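Local coordinates for protein orotidine-5-phosphate decarboxylase/orotate phosphoribosyltransferase, putative (Ompdcase-oprtase, putative) (Leishmania infantum, PDB 3QW3) that probably catalyses, through this decarboxylase domain of a bifunctional UMP synthase, the loss of carbon dioxide from orotidine 5'-phosphate to give UMP, at residues S207-L212 against N249-A254; M1-L6 against A105-A110. One frame throughout, in Å; residues are numbered along the deposited sequence.

Interaction 1: residues S207-L212 against N249-A254; sequences SLKASL and NAIRFA
Ile251 meets Leu208, Lys209 and Leu212 across two helices; the axes of 208-212 and 249-253 come within 10.5 Å, at 44° to each other. No hydrogen bond crosses the gap; the contact is apolar and buries 199 Å² over both sides, about half of it on Ile251. Along 249-254, Asn249 comes first and points away from the other helix. Its OD1 accepts from Arg252 NH1 at 3.0 Å, with the donor tilted out of the amide carbonyl plane, while Asn249 ND2 reaches Arg13 O. Ile251 follows, two residues before the helix ends, and inserts both branches. Chi1 of -66° sets CG1 anti to the carbonyl carbon, sending CD1 to Lys209 and Leu212, and leaves CG2 anti to the backbone N, against Leu212. Ile251 CD1 lies 3.8 Å from Lys209 CG, against the aliphatic root of a chain that bends at chi2 and carries its ammonium off to Asp213. The same methyl is 3.9 Å from Leu212 CD1 and a looser 4.4 Å from Leu208 CG. Ile251 CG2 rests 4.0 Å from Leu212 CB, the two side chains meeting at about a right angle. Arg252 gives NE to Gly220 O and NH1 also to Ala11 O, which ties the end of the helix to the loop at Gly220 and to the end of helix 3-11. The arrangement is helix-on-helix packing on the outside of the TIM barrel: helix 237-253 lies against helix 208-215, whose Leu212 and Ser211 rest on Met223 of strand 223-227, while Ala210 and Ser211 touch helix 181-190.

Interaction 2: residues M1-L6 against A105-A110; sequences MSFFDL and AHAITA
Phe3 and Leu6, on the N-terminal helix 3-11 of this TIM barrel, pack on His106 and Ala107 where strand 107-110 begins. The helix thus lies across the N-terminal end of the parallel barrel, opposite the strand ends where TIM-barrel active sites usually open; the contact is largely buried, with 190 Å² covered between the segments. The one CH-pi interaction across the segments places Ala107 CB over a face of the Phe3 ring, 4.0 Å from the ring centroid and 28° off its normal. Phe3 has CG anti to the backbone N (chi1 172°), which carries the ring out to the strand. Van der Waals contacts complete the fit. At the ring edge, near its plane, His106 CB lies 3.7 Å from Phe3 CD1, and Phe3 CB sits 3.4 Å from the backbone oxygen of His106. Around the same ring, Val80 and Ala129 of the flanking strands and Pro78 add further apolar contacts, so that the side chain spans strands 80-85, 107-110 and 129-135. Hydrogen bonds do not cross between the segments, but they fix the helix start. Ser2 is the N-cap, accepting from Asp5 N through OG at 3.0 Å, and a weak return bond from Ser2 N to Asp5 OD2 completes a capping box. A backbone bond from Phe3 to Asp127 attaches this first turn to the loop before strand 129-135. The side chains of Leu6 and His106 cross at about a right angle, and Leu6 CD1 lies oblique to the imidazole ring, 3.5 Å from ND1 and 3.7 Å from CE1.

Interaction 2 closes at 110, well before interaction 1 opens at 207, so the two contacts come in series along the chain. Their centres are 24 Å apart and their nearest atoms about 11 Å, without touching. Both belong to one TIM-barrel domain but to different layers: interaction 2 sets the leading helix against the start of a barrel strand, 10 Å from the chain centre, whereas interaction 1 joins two outer helices at 18 Å. The N-terminal helix links them indirectly, since Arg252 of interaction 1 bonds Ala11, the last residue of the helix whose first turn makes interaction 2. The helices near both ends of this decarboxylase fragment are thus joined, one covering a strand start and the other packed on the outer layer.

Interaction 1: residues S207-L212 against N249-A254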
# COMPACT_ATOMS: atom_id res chain seq x y z
N SER A 207 -17.52 21.17 -2.93
CA SER A 207 -16.54 21.99 -2.23
C SER A 207 -15.41 22.48 -3.15
O SER A 207 -14.27 22.66 -2.72
CB SER A 207 -15.96 21.22 -1.04
OG SER A 207 -15.45 19.96 -1.45
N LEU A 208 -15.75 22.70 -4.42
CA LEU A 208 -14.74 23.00 -5.45
C LEU A 208 -14.02 24.33 -5.24
O LEU A 208 -12.78 24.38 -5.28
CB LEU A 208 -15.37 22.93 -6.85
CG LEU A 208 -14.44 23.07 -8.06
CD1 LEU A 208 -13.37 21.98 -8.09
CD2 LEU A 208 -15.25 23.06 -9.35
N LYS A 209 -14.78 25.40 -5.01
CA LYS A 209 -14.23 26.74 -4.89
C LYS A 209 -13.33 26.88 -3.66
O LYS A 209 -12.21 27.38 -3.76
CB LYS A 209 -15.37 27.77 -4.82
CG LYS A 209 -15.11 29.07 -5.57
CD LYS A 209 -14.15 29.98 -4.82
CE LYS A 209 -14.42 31.44 -5.13
NZ LYS A 209 -13.64 32.32 -4.21
N ALA A 210 -13.82 26.42 -2.51
CA ALA A 210 -13.06 26.48 -1.27
C ALA A 210 -11.75 25.70 -1.36
O ALA A 210 -10.71 26.15 -0.87
CB ALA A 210 -13.90 26.00 -0.09
N SER A 211 -11.80 24.54 -2.02
CA SER A 211 -10.63 23.68 -2.22
C SER A 211 -9.56 24.38 -3.06
O SER A 211 -8.38 24.39 -2.69
CB SER A 211 -11.02 22.36 -2.88
OG SER A 211 -12.01 21.69 -2.11
N LEU A 212 -9.98 24.97 -4.18
CA LEU A 212 -9.06 25.68 -5.06
C LEU A 212 -8.46 26.92 -4.40
O LEU A 212 -7.27 27.17 -4.52
CB LEU A 212 -9.75 26.03 -6.39
CG LEU A 212 -10.03 24.84 -7.31
CD1 LEU A 212 -11.06 25.17 -8.39
CD2 LEU A 212 -8.74 24.31 -7.94
N ASN A 249 -11.30 26.29 -14.31
CA ASN A 249 -10.56 27.37 -14.96
C ASN A 249 -11.13 28.76 -14.66
O ASN A 249 -10.37 29.70 -14.49
CB ASN A 249 -10.49 27.16 -16.48
CG ASN A 249 -9.52 26.04 -16.87
OD1 ASN A 249 -8.69 25.59 -16.07
ND2 ASN A 249 -9.62 25.60 -18.12
N ALA A 250 -12.45 28.88 -14.60
CA ALA A 250 -13.08 30.16 -14.26
C ALA A 250 -12.63 30.65 -12.88
O ALA A 250 -12.38 31.84 -12.69
CB ALA A 250 -14.61 30.05 -14.34
N ILE A 251 -12.50 29.72 -11.93
CA ILE A 251 -11.99 30.04 -10.60
C ILE A 251 -10.50 30.44 -10.66
O ILE A 251 -10.10 31.43 -10.05
CB ILE A 251 -12.26 28.89 -9.59
CG1 ILE A 251 -13.77 28.73 -9.37
CG2 ILE A 251 -11.56 29.13 -8.25
CD1 ILE A 251 -14.20 27.37 -8.80
N ARG A 252 -9.71 29.69 -11.42
CA ARG A 252 -8.29 30.01 -11.61
C ARG A 252 -8.10 31.41 -12.22
O ARG A 252 -7.23 32.16 -11.78
CB ARG A 252 -7.61 28.97 -12.52
CG ARG A 252 -7.58 27.52 -12.01
CD ARG A 252 -7.15 26.58 -13.14
NE ARG A 252 -5.72 26.67 -13.41
CZ ARG A 252 -5.09 26.13 -14.45
NH1 ARG A 252 -5.76 25.45 -15.38
NH2 ARG A 252 -3.78 26.28 -14.57
N PHE A 253 -8.92 31.74 -13.22
CA PHE A 253 -8.81 33.02 -13.94
C PHE A 253 -9.14 34.22 -13.06
O PHE A 253 -8.56 35.30 -13.22
CB PHE A 253 -9.75 33.06 -15.16
CG PHE A 253 -9.30 32.25 -16.35
CD1 PHE A 253 -7.97 32.24 -16.75
CD2 PHE A 253 -10.23 31.54 -17.10
CE1 PHE A 253 -7.57 31.51 -17.88
CE2 PHE A 253 -9.84 30.80 -18.22
CZ PHE A 253 -8.51 30.79 -18.60
N ALA A 254 -10.11 34.04 -12.16
CA ALA A 254 -10.62 35.12 -11.32
C ALA A 254 -9.53 35.68 -10.42
O ALA A 254 -8.72 34.92 -9.87
CB ALA A 254 -11.82 34.63 -10.50

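Interaction 2: residues M1-L6 against A105-A110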
# COMPACT_ATOMS: atom_id res chain seq x y z
N MET A 1 10.31 13.56 -21.65
CA MET A 1 8.82 13.50 -21.53
C MET A 1 8.41 13.03 -20.12
O MET A 1 7.82 11.96 -19.95
CB MET A 1 8.25 12.57 -22.61
CG MET A 1 6.76 12.76 -22.90
SD MET A 1 6.41 13.92 -24.24
CE MET A 1 6.61 15.51 -23.42
N SER A 2 8.73 13.85 -19.12
CA SER A 2 8.43 13.53 -17.72
C SER A 2 6.96 13.72 -17.39
O SER A 2 6.22 14.38 -18.13
CB SER A 2 9.28 14.38 -16.77
OG SER A 2 8.68 15.65 -16.55
N PHE A 3 6.54 13.17 -16.25
CA PHE A 3 5.19 13.38 -15.77
C PHE A 3 4.85 14.87 -15.66
O PHE A 3 3.78 15.30 -16.11
CB PHE A 3 4.98 12.71 -14.41
CG PHE A 3 3.67 13.05 -13.77
CD1 PHE A 3 2.53 12.33 -14.10
CD2 PHE A 3 3.57 14.11 -12.88
CE1 PHE A 3 1.29 12.66 -13.53
CE2 PHE A 3 2.34 14.44 -12.30
CZ PHE A 3 1.21 13.70 -12.63
N PHE A 4 5.74 15.64 -15.05
CA PHE A 4 5.47 17.07 -14.85
C PHE A 4 5.57 17.91 -16.12
O PHE A 4 4.91 18.94 -16.21
CB PHE A 4 6.29 17.64 -13.68
CG PHE A 4 5.82 17.15 -12.34
CD1 PHE A 4 4.62 17.61 -11.80
CD2 PHE A 4 6.55 16.20 -11.63
CE1 PHE A 4 4.16 17.15 -10.57
CE2 PHE A 4 6.10 15.73 -10.40
CZ PHE A 4 4.91 16.20 -9.87
N ASP A 5 6.36 17.46 -17.10
CA ASP A 5 6.36 18.07 -18.44
C ASP A 5 5.00 17.90 -19.10
O ASP A 5 4.45 18.84 -19.68
CB ASP A 5 7.42 17.44 -19.34
CG ASP A 5 8.84 17.83 -18.97
OD1 ASP A 5 9.03 18.90 -18.34
OD2 ASP A 5 9.76 17.07 -19.33
N LEU A 6 4.46 16.68 -19.01
CA LEU A 6 3.15 16.38 -19.57
C LEU A 6 2.07 17.14 -18.80
O LEU A 6 1.20 17.76 -19.41
CB LEU A 6 2.87 14.87 -19.56
CG LEU A 6 3.74 13.99 -20.47
CD1 LEU A 6 3.57 12.54 -20.11
CD2 LEU A 6 3.41 14.22 -21.94
N ALA A 105 2.91 3.61 -16.59
CA ALA A 105 2.25 4.73 -15.94
C ALA A 105 3.29 5.82 -15.72
O ALA A 105 4.49 5.54 -15.67
CB ALA A 105 1.63 4.29 -14.61
N HIS A 106 2.83 7.07 -15.60
CA HIS A 106 3.74 8.20 -15.42
C HIS A 106 3.91 8.59 -13.95
O HIS A 106 4.81 9.36 -13.61
CB HIS A 106 3.24 9.40 -16.24
CG HIS A 106 2.89 9.06 -17.65
ND1 HIS A 106 3.75 9.29 -18.70
CD2 HIS A 106 1.78 8.51 -18.19
CE1 HIS A 106 3.19 8.89 -19.83
NE2 HIS A 106 1.99 8.41 -19.54
N ALA A 107 3.04 8.05 -13.10
CA ALA A 107 3.03 8.39 -11.69
C ALA A 107 2.36 7.29 -10.88
O ALA A 107 1.61 6.47 -11.44
CB ALA A 107 2.31 9.73 -11.46
N ILE A 108 2.61 7.30 -9.58
CA ILE A 108 1.99 6.33 -8.66
C ILE A 108 1.62 7.03 -7.35
O ILE A 108 2.21 8.05 -7.00
CB ILE A 108 2.96 5.14 -8.39
CG1 ILE A 108 2.21 3.91 -7.84
CG2 ILE A 108 4.13 5.56 -7.49
CD1 ILE A 108 3.11 2.66 -7.71
N THR A 109 0.65 6.49 -6.64
CA THR A 109 0.37 6.95 -5.28
C THR A 109 1.06 6.02 -4.28
O THR A 109 1.26 4.84 -4.56
CB THR A 109 -1.14 7.00 -4.97
OG1 THR A 109 -1.74 5.74 -5.32
CG2 THR A 109 -1.80 8.12 -5.78
N ALA A 110 1.44 6.57 -3.13
CA ALA A 110 2.23 5.81 -2.15
C ALA A 110 1.93 6.24 -0.72
O ALA A 110 1.61 7.40 -0.47
CB ALA A 110 3.72 5.98 -2.44